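Local coordinates for protein VirX1 (Cyanophage Syn10, PDB 6QGM) that probably acts as a flavin-dependent halogenase of the tryptophan halogenase family, a viral enzyme that iodinates diverse substrates, at residues Ile258-Glu261 with Glu266-Asn269; Glu309-Leu314 with Lys319-Phe324; Phe399-Ala404 with Ser440-Leu445. One frame throughout, in Å; residues are numbered along the deposited sequence.

Interaction 1. Residues Ile258-Glu261 with Glu266-Asn269; sequences IPYE and EMHN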
loop_
_atom_site.group_PDB
_atom_site.type_symbol
_atom_site.label_atom_id
_atom_site.label_comp_id
_atom_site.label_asym_id
_atom_site.label_seq_id
_atom_site.Cartn_x
_atom_site.Cartn_y
_atom_site.Cartn_z
ATOM N N ILE B 258 -4.334 -35.342 -31.444
ATOM C CA ILE B 258 -3.527 -35.754 -32.621
ATOM C C ILE B 258 -2.621 -36.915 -32.220
ATOM O O ILE B 258 -2.026 -36.910 -31.139
ATOM C CB ILE B 258 -2.769 -34.587 -33.291
ATOM C CG1 ILE B 258 -1.839 -33.813 -32.359
ATOM C CG2 ILE B 258 -3.729 -33.683 -34.054
ATOM C CD1 ILE B 258 -0.966 -32.838 -33.110
ATOM N N PRO B 259 -2.475 -37.937 -33.101
ATOM C CA PRO B 259 -1.497 -38.998 -32.892
ATOM C C PRO B 259 -0.062 -38.467 -33.048
ATOM O O PRO B 259 0.130 -37.500 -33.758
ATOM C CB PRO B 259 -1.863 -40.016 -33.986
ATOM C CG PRO B 259 -2.441 -39.182 -35.097
ATOM C CD PRO B 259 -3.187 -38.083 -34.379
ATOM N N TYR B 260 0.907 -39.098 -32.376
ATOM C CA TYR B 260 2.356 -38.829 -32.549
ATOM C C TYR B 260 2.794 -39.348 -33.917
ATOM O O TYR B 260 2.357 -40.434 -34.308
ATOM C CB TYR B 260 3.192 -39.477 -31.437
ATOM C CG TYR B 260 3.175 -38.735 -30.129
ATOM C CD1 TYR B 260 3.799 -37.512 -29.994
ATOM C CD2 TYR B 260 2.552 -39.261 -29.018
ATOM C CE1 TYR B 260 3.776 -36.819 -28.796
ATOM C CE2 TYR B 260 2.530 -38.594 -27.804
ATOM C CZ TYR B 260 3.137 -37.359 -27.697
ATOM O OH TYR B 260 3.113 -36.665 -26.524
ATOM N N GLU B 261 3.634 -38.576 -34.614
ATOM C CA GLU B 261 4.359 -39.006 -35.842
ATOM C C GLU B 261 5.720 -39.572 -35.426
ATOM O O GLU B 261 6.055 -40.661 -35.888
ATOM C CB GLU B 261 4.481 -37.846 -36.834
ATOM C CG GLU B 261 3.147 -37.495 -37.477
ATOM C CD GLU B 261 3.166 -36.429 -38.548
ATOM O OE1 GLU B 261 4.093 -35.585 -38.526
ATOM O OE2 GLU B 261 2.240 -36.464 -39.399
ATOM N N GLU B 266 8.845 -35.821 -30.244
ATOM C CA GLU B 266 7.697 -34.871 -30.175
ATOM C C GLU B 266 7.200 -34.681 -28.741
ATOM O O GLU B 266 6.635 -33.612 -28.470
ATOM C CB GLU B 266 6.522 -35.387 -31.000
ATOM C CG GLU B 266 6.654 -35.187 -32.490
ATOM C CD GLU B 266 5.304 -35.333 -33.176
ATOM O OE1 GLU B 266 4.473 -34.378 -33.059
ATOM O OE2 GLU B 266 5.066 -36.410 -33.775
ATOM N N MET B 267 7.343 -35.690 -27.882
ATOM C CA MET B 267 6.803 -35.684 -26.498
ATOM C C MET B 267 7.619 -34.714 -25.649
ATOM O O MET B 267 8.485 -35.155 -24.871
ATOM C CB MET B 267 6.837 -37.083 -25.880
ATOM C CG MET B 267 6.053 -37.173 -24.608
ATOM S SD MET B 267 6.251 -38.787 -23.849
ATOM C CE MET B 267 5.763 -39.842 -25.216
ATOM N N HIS B 268 7.325 -33.422 -25.791
ATOM C CA HIS B 268 8.130 -32.325 -25.206
ATOM C C HIS B 268 7.858 -32.179 -23.709
ATOM O O HIS B 268 6.703 -32.306 -23.262
ATOM C CB HIS B 268 7.932 -31.030 -25.998
ATOM C CG HIS B 268 8.584 -31.093 -27.340
ATOM N ND1 HIS B 268 8.203 -30.302 -28.380
ATOM C CD2 HIS B 268 9.572 -31.881 -27.815
ATOM C CE1 HIS B 268 8.931 -30.585 -29.437
ATOM N NE2 HIS B 268 9.776 -31.546 -29.114
ATOM N N ASN B 269 8.973 -32.022 -22.999
ATOM C CA ASN B 269 9.195 -31.339 -21.702
ATOM C C ASN B 269 8.335 -30.079 -21.440
ATOM O O ASN B 269 8.510 -29.514 -20.349
ATOM C CB ASN B 269 10.652 -30.882 -21.717
ATOM C CG ASN B 269 11.392 -31.238 -20.460
ATOM O OD1 ASN B 269 10.793 -31.716 -19.500
ATOM N ND2 ASN B 269 12.695 -31.019 -20.478
#
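The link between strands 252-258 and 270-275, with the short helix 263-266 in its middle, is closed on itself where Y260 and E261 meet E266 and M267. The evidence is one amide-to-carboxylate hydrogen bond and the packing of Y260 on E266 and M267. E261 N donates to E266 OE2 at 2.7 Å with an N-H...O angle of 145°, reaching the oxygen nearly along its C-O axis. The same oxygen accepts the backbone N of N262, so two successive amides grip it where the helix starts. Its twin, E266 OE1, forms a salt bridge with R317, which should help to keep the carboxylate ionised.

The ring of Y260 lies alongside the glutamate: E266 CB sits at the ring edge, 3.6 Å from Y260 CD1, and the ring and carboxylate planes are 85° apart. With CG anti to the backbone N (chi1 -168°), M267 crosses the hydroxyl end of Y260 at about a right angle, M267 CG lying 3.5 Å from Y260 OH. That hydroxyl is hydrogen-bonded to L286 O, which ties the ring to the turn after strand 279-285. M267 also packs on Y519 and L522 of helix 518-527. It is the first residue to leave helical geometry and the centre of an inverse gamma turn. The arrangement is a strand-helix-strand connection joining two non-adjacent antiparallel strands of the seven-stranded sheet, with 290-296 and 279-285 between them.

Interaction 2. Residues Glu309-Leu314 with Lys319-Phe324; sequences EFREHL and KDAKIF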
loop_
_atom_site.group_PDB
_atom_site.type_symbol
_atom_site.label_atom_id
_atom_site.label_comp_id
_atom_site.label_asym_id
_atom_site.label_seq_id
_atom_site.Cartn_x
_atom_site.Cartn_y
_atom_site.Cartn_z
ATOM N N GLU B 309 -8.306 -22.242 -40.074
ATOM C CA GLU B 309 -7.039 -21.779 -39.436
ATOM C C GLU B 309 -6.372 -22.933 -38.680
ATOM O O GLU B 309 -5.194 -23.222 -38.967
ATOM C CB GLU B 309 -7.331 -20.675 -38.423
ATOM C CG GLU B 309 -6.948 -19.280 -38.861
ATOM C CD GLU B 309 -7.018 -18.307 -37.696
ATOM O OE1 GLU B 309 -6.012 -18.254 -36.922
ATOM O OE2 GLU B 309 -8.100 -17.648 -37.526
ATOM N N PHE B 310 -7.105 -23.553 -37.747
ATOM C CA PHE B 310 -6.600 -24.559 -36.772
ATOM C C PHE B 310 -6.088 -25.801 -37.506
ATOM O O PHE B 310 -4.964 -26.247 -37.220
ATOM C CB PHE B 310 -7.682 -24.896 -35.744
ATOM C CG PHE B 310 -7.228 -25.797 -34.618
ATOM C CD1 PHE B 310 -6.000 -25.615 -33.995
ATOM C CD2 PHE B 310 -8.051 -26.808 -34.151
ATOM C CE1 PHE B 310 -5.601 -26.445 -32.958
ATOM C CE2 PHE B 310 -7.652 -27.640 -33.115
ATOM C CZ PHE B 310 -6.431 -27.453 -32.514
ATOM N N ARG B 311 -6.895 -26.319 -38.434
ATOM C CA ARG B 311 -6.560 -27.499 -39.286
ATOM C C ARG B 311 -5.316 -27.184 -40.128
ATOM O O ARG B 311 -4.415 -28.032 -40.151
ATOM C CB ARG B 311 -7.744 -27.894 -40.173
ATOM C CG ARG B 311 -8.899 -28.501 -39.405
ATOM C CD ARG B 311 -10.034 -28.957 -40.282
ATOM N NE ARG B 311 -11.157 -29.365 -39.451
ATOM C CZ ARG B 311 -11.266 -30.552 -38.852
ATOM N NH1 ARG B 311 -10.320 -31.472 -38.983
ATOM N NH2 ARG B 311 -12.330 -30.812 -38.118
ATOM N N GLU B 312 -5.272 -26.010 -40.769
ATOM C CA GLU B 312 -4.117 -25.541 -41.582
ATOM C C GLU B 312 -2.873 -25.570 -40.695
ATOM O O GLU B 312 -1.856 -26.139 -41.119
ATOM C CB GLU B 312 -4.369 -24.146 -42.179
ATOM C CG GLU B 312 -5.174 -24.156 -43.481
ATOM C CD GLU B 312 -5.398 -22.805 -44.162
ATOM O OE1 GLU B 312 -5.558 -21.776 -43.447
ATOM O OE2 GLU B 312 -5.411 -22.777 -45.411
ATOM N N HIS B 313 -2.970 -25.005 -39.491
ATOM C CA HIS B 313 -1.864 -24.908 -38.509
ATOM C C HIS B 313 -1.368 -26.300 -38.125
ATOM O O HIS B 313 -0.161 -26.428 -37.899
ATOM C CB HIS B 313 -2.294 -24.127 -37.268
ATOM C CG HIS B 313 -1.304 -24.213 -36.156
ATOM N ND1 HIS B 313 -0.117 -23.504 -36.163
ATOM C CD2 HIS B 313 -1.309 -24.941 -35.021
ATOM C CE1 HIS B 313 0.566 -23.805 -35.086
ATOM N NE2 HIS B 313 -0.143 -24.676 -34.362
ATOM N N LEU B 314 -2.250 -27.299 -38.042
ATOM C CA LEU B 314 -1.883 -28.656 -37.553
ATOM C C LEU B 314 -1.207 -29.464 -38.666
ATOM O O LEU B 314 -0.685 -30.530 -38.339
ATOM C CB LEU B 314 -3.134 -29.366 -37.025
ATOM C CG LEU B 314 -3.722 -28.808 -35.731
ATOM C CD1 LEU B 314 -4.991 -29.555 -35.337
ATOM C CD2 LEU B 314 -2.710 -28.851 -34.599
ATOM N N LYS B 319 -6.366 -32.610 -41.021
ATOM C CA LYS B 319 -7.450 -32.947 -41.989
ATOM C C LYS B 319 -8.489 -33.875 -41.345
ATOM O O LYS B 319 -9.695 -33.605 -41.523
ATOM C CB LYS B 319 -6.879 -33.559 -43.272
ATOM C CG LYS B 319 -6.034 -32.616 -44.118
ATOM C CD LYS B 319 -5.014 -33.322 -44.992
ATOM C CE LYS B 319 -3.813 -32.457 -45.313
ATOM N NZ LYS B 319 -2.621 -33.280 -45.617
ATOM N N ASP B 320 -8.051 -34.915 -40.623
ATOM C CA ASP B 320 -8.957 -35.972 -40.100
ATOM C C ASP B 320 -9.170 -35.790 -38.596
ATOM O O ASP B 320 -9.954 -36.559 -38.027
ATOM C CB ASP B 320 -8.430 -37.366 -40.456
ATOM C CG ASP B 320 -8.522 -37.714 -41.934
ATOM O OD1 ASP B 320 -8.621 -36.787 -42.762
ATOM O OD2 ASP B 320 -8.483 -38.914 -42.249
ATOM N N ALA B 321 -8.542 -34.795 -37.974
ATOM C CA ALA B 321 -8.692 -34.494 -36.528
ATOM C C ALA B 321 -10.165 -34.260 -36.203
ATOM O O ALA B 321 -10.793 -33.425 -36.863
ATOM C CB ALA B 321 -7.862 -33.291 -36.146
ATOM N N LYS B 322 -10.701 -34.980 -35.217
ATOM C CA LYS B 322 -12.046 -34.727 -34.640
ATOM C C LYS B 322 -11.937 -33.533 -33.680
ATOM O O LYS B 322 -11.176 -33.636 -32.711
ATOM C CB LYS B 322 -12.528 -36.008 -33.961
ATOM C CG LYS B 322 -13.972 -36.039 -33.504
ATOM C CD LYS B 322 -14.334 -37.431 -33.020
ATOM C CE LYS B 322 -15.787 -37.596 -32.601
ATOM N NZ LYS B 322 -15.940 -38.470 -31.406
ATOM N N ILE B 323 -12.669 -32.452 -33.959
ATOM C CA ILE B 323 -12.603 -31.147 -33.234
ATOM C C ILE B 323 -13.908 -30.948 -32.458
ATOM O O ILE B 323 -15.001 -31.070 -33.073
ATOM C CB ILE B 323 -12.338 -29.977 -34.206
ATOM C CG1 ILE B 323 -11.004 -30.166 -34.936
ATOM C CG2 ILE B 323 -12.419 -28.632 -33.499
ATOM C CD1 ILE B 323 -10.609 -29.016 -35.814
ATOM N N PHE B 324 -13.774 -30.668 -31.151
ATOM C CA PHE B 324 -14.889 -30.419 -30.210
ATOM C C PHE B 324 -14.866 -28.944 -29.799
ATOM O O PHE B 324 -13.876 -28.541 -29.172
ATOM C CB PHE B 324 -14.790 -31.404 -29.037
ATOM C CG PHE B 324 -15.124 -32.833 -29.411
ATOM C CD1 PHE B 324 -16.352 -33.161 -29.995
ATOM C CD2 PHE B 324 -14.165 -33.837 -29.323
ATOM C CE1 PHE B 324 -16.638 -34.460 -30.384
ATOM C CE2 PHE B 324 -14.450 -35.134 -29.714
ATOM C CZ PHE B 324 -15.687 -35.442 -30.232
#
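The guanidinium of R311 meets the loop 319-324 in two ways, through a carbonyl at its edge and a methyl over one face. R311 NH1 donates to A321 O at 2.9 Å with an N-H...O angle of 150°; the donor lies in the carbonyl plane, on a lone pair, while the oxygen is 15° out of the guanidinium plane. R311 NH2 adds a weak bond to the same oxygen at 3.3 Å. Over the face, I323 CD1 stands 3.4 Å from R311 NH2, and the methyl also touches F310, with F310 CD2 3.8 Å away. It is thus shared by a flat cation and an aromatic ring from consecutive helix residues.

The same guanidinium is also held from outside the two segments: NH1 by G318 O, its strongest polar partner, and NH2 by a salt bridge to E307 one turn earlier. These bonds restrict its rotation. The arginine chain runs extended from CG to NE, which carries the group across to the loop.

Helix 303-314 is therefore clasped to the segment leading into edge strand 324-327. Beneath, F310 rests on strands 252-258, 279-285 and 290-296, while I323 and A321 pack on M254 and T256 of strand 252-258.

Interaction 3. Residues Phe399-Ala404 with Ser440-Leu445; sequences FSDFVA and STWQDL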
loop_
_atom_site.group_PDB
_atom_site.type_symbol
_atom_site.label_atom_id
_atom_site.label_comp_id
_atom_site.label_asym_id
_atom_site.label_seq_id
_atom_site.Cartn_x
_atom_site.Cartn_y
_atom_site.Cartn_z
ATOM N N PHE B 399 -4.207 -13.495 -11.863
ATOM C CA PHE B 399 -3.797 -14.396 -12.965
ATOM C C PHE B 399 -4.369 -13.886 -14.286
ATOM O O PHE B 399 -3.653 -14.003 -15.290
ATOM C CB PHE B 399 -4.180 -15.846 -12.658
ATOM C CG PHE B 399 -3.090 -16.625 -11.981
ATOM C CD1 PHE B 399 -2.038 -17.133 -12.734
ATOM C CD2 PHE B 399 -3.069 -16.786 -10.602
ATOM C CE1 PHE B 399 -0.987 -17.799 -12.122
ATOM C CE2 PHE B 399 -2.019 -17.456 -9.994
ATOM C CZ PHE B 399 -0.994 -17.974 -10.758
ATOM N N SER B 400 -5.593 -13.350 -14.296
ATOM C CA SER B 400 -6.250 -12.838 -15.532
ATOM C C SER B 400 -5.486 -11.606 -16.048
ATOM O O SER B 400 -5.297 -11.520 -17.281
ATOM C CB SER B 400 -7.730 -12.568 -15.325
ATOM O OG SER B 400 -7.941 -11.573 -14.337
ATOM N N ASP B 401 -5.033 -10.716 -15.152
ATOM C CA ASP B 401 -4.136 -9.571 -15.493
ATOM C C ASP B 401 -2.809 -10.078 -16.067
ATOM O O ASP B 401 -2.344 -9.518 -17.079
ATOM C CB ASP B 401 -3.855 -8.676 -14.279
ATOM C CG ASP B 401 -4.874 -7.576 -14.067
ATOM O OD1 ASP B 401 -5.594 -7.256 -15.019
ATOM O OD2 ASP B 401 -4.953 -7.068 -12.953
ATOM N N PHE B 402 -2.200 -11.080 -15.437
ATOM C CA PHE B 402 -0.906 -11.658 -15.880
ATOM C C PHE B 402 -1.061 -12.196 -17.306
ATOM O O PHE B 402 -0.217 -11.903 -18.180
ATOM C CB PHE B 402 -0.430 -12.730 -14.896
ATOM C CG PHE B 402 0.867 -13.395 -15.288
ATOM C CD1 PHE B 402 1.931 -12.682 -15.825
ATOM C CD2 PHE B 402 1.034 -14.751 -15.085
ATOM C CE1 PHE B 402 3.113 -13.327 -16.178
ATOM C CE2 PHE B 402 2.209 -15.397 -15.444
ATOM C CZ PHE B 402 3.244 -14.690 -15.995
ATOM N N VAL B 403 -2.136 -12.946 -17.552
ATOM C CA VAL B 403 -2.441 -13.543 -18.886
ATOM C C VAL B 403 -2.640 -12.389 -19.884
ATOM O O VAL B 403 -2.084 -12.474 -20.976
ATOM C CB VAL B 403 -3.652 -14.499 -18.805
ATOM C CG1 VAL B 403 -4.190 -14.888 -20.162
ATOM C CG2 VAL B 403 -3.305 -15.738 -18.016
ATOM N N ALA B 404 -3.358 -11.327 -19.504
ATOM C CA ALA B 404 -3.607 -10.151 -20.367
ATOM C C ALA B 404 -2.274 -9.512 -20.796
ATOM O O ALA B 404 -2.201 -9.034 -21.947
ATOM C CB ALA B 404 -4.500 -9.150 -19.667
ATOM N N SER B 440 -2.871 -3.850 -8.971
ATOM C CA SER B 440 -2.098 -2.661 -9.427
ATOM C C SER B 440 -0.752 -3.046 -10.075
ATOM O O SER B 440 0.194 -2.240 -10.007
ATOM C CB SER B 440 -1.920 -1.688 -8.286
ATOM O OG SER B 440 -1.089 -2.245 -7.284
ATOM N N THR B 441 -0.651 -4.218 -10.708
ATOM C CA THR B 441 0.619 -4.689 -11.325
ATOM C C THR B 441 0.868 -3.887 -12.611
ATOM O O THR B 441 2.030 -3.491 -12.800
ATOM C CB THR B 441 0.676 -6.219 -11.452
ATOM O OG1 THR B 441 -0.202 -6.672 -12.488
ATOM C CG2 THR B 441 0.384 -6.909 -10.135
ATOM N N TRP B 442 -0.159 -3.600 -13.428
ATOM C CA TRP B 442 -0.042 -2.682 -14.597
ATOM C C TRP B 442 0.598 -1.350 -14.162
ATOM O O TRP B 442 1.583 -0.917 -14.788
ATOM C CB TRP B 442 -1.400 -2.421 -15.259
ATOM C CG TRP B 442 -2.071 -3.627 -15.850
ATOM C CD1 TRP B 442 -3.053 -4.393 -15.281
ATOM C CD2 TRP B 442 -1.812 -4.201 -17.148
ATOM N NE1 TRP B 442 -3.399 -5.415 -16.123
ATOM C CE2 TRP B 442 -2.668 -5.315 -17.280
ATOM C CE3 TRP B 442 -0.926 -3.896 -18.192
ATOM C CZ2 TRP B 442 -2.677 -6.115 -18.419
ATOM C CZ3 TRP B 442 -0.939 -4.682 -19.322
ATOM C CH2 TRP B 442 -1.801 -5.777 -19.428
ATOM N N GLN B 443 0.034 -0.713 -13.135
ATOM C CA GLN B 443 0.514 0.593 -12.601
ATOM C C GLN B 443 1.957 0.445 -12.104
ATOM O O GLN B 443 2.776 1.328 -12.404
ATOM C CB GLN B 443 -0.411 1.072 -11.486
ATOM C CG GLN B 443 -1.781 1.507 -11.995
ATOM C CD GLN B 443 -2.770 1.711 -10.873
ATOM O OE1 GLN B 443 -2.432 2.241 -9.808
ATOM N NE2 GLN B 443 -4.006 1.278 -11.093
ATOM N N ASP B 444 2.245 -0.644 -11.389
ATOM C CA ASP B 444 3.524 -0.833 -10.648
ATOM C C ASP B 444 4.648 -1.158 -11.641
ATOM O O ASP B 444 5.784 -0.623 -11.480
ATOM C CB ASP B 444 3.385 -1.884 -9.550
ATOM C CG ASP B 444 2.432 -1.478 -8.425
ATOM O OD1 ASP B 444 2.053 -0.273 -8.351
ATOM O OD2 ASP B 444 2.049 -2.371 -7.634
ATOM N N LEU B 445 4.331 -1.980 -12.647
ATOM C CA LEU B 445 5.274 -2.345 -13.731
ATOM C C LEU B 445 5.625 -1.084 -14.521
ATOM O O LEU B 445 6.794 -0.951 -14.915
ATOM C CB LEU B 445 4.621 -3.403 -14.627
ATOM C CG LEU B 445 5.437 -3.887 -15.816
ATOM C CD1 LEU B 445 6.724 -4.548 -15.337
ATOM C CD2 LEU B 445 4.605 -4.853 -16.640
#
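W442 carries the approach of helix 441-451 to helix 382-408, reaching D401 and A404 on successive turns. In sequence order, S440 comes first, at the N-cap position, where its side chain makes no capping bond; its OG has a weak hydrogen bond to R436 of the third subunit. At T441, next, the CA lies 8.0 Å from the CA of D401, the nearest such pair across the segments, and the side chain packs on M405. At W442 the indole spans the gap edge-on. W442 NE1 donates to D401 OD1 at 3.1 Å with an N-H...O angle of 163°. The acceptor lies in the indole plane, yet it is met from above the carboxylate, 82° out of that plane, and the two planes are 88° apart. Farther round the ring edge, W442 CZ2 lies 3.8 Å from A404 CB. The ring is also stacked with Y427. Beyond it, Q443 packs on K438 of the second subunit, while L445 turns to M405 and to I462 and I466 of helix 462-468.

D401 OD1 also forms a salt bridge with K247, its stronger polar partner and the likelier source of charge stabilisation for this buried carboxylate. The nearly straight indole bond, though it comes from above the carboxylate, probably helps to set the ring's orientation.

Overall arrangement
The three contacts follow one another along the chain, all within the part related to tryptophan halogenases. Interactions 1 and 2 are neighbours, with centres 16 Å apart and nearest atoms about 5 Å apart, and do not touch. They are related through the seven-stranded sheet, since strand 252-258 runs under both. R317, in the turn between the two segments of interaction 2, reaches back to P259 of interaction 1 as well as to E266. Interaction 3 is separate: its centre is 33 Å from each of the others, and it lies across the chain's centre from interaction 1. Of the three, it alone has neighbouring subunits touching its segments.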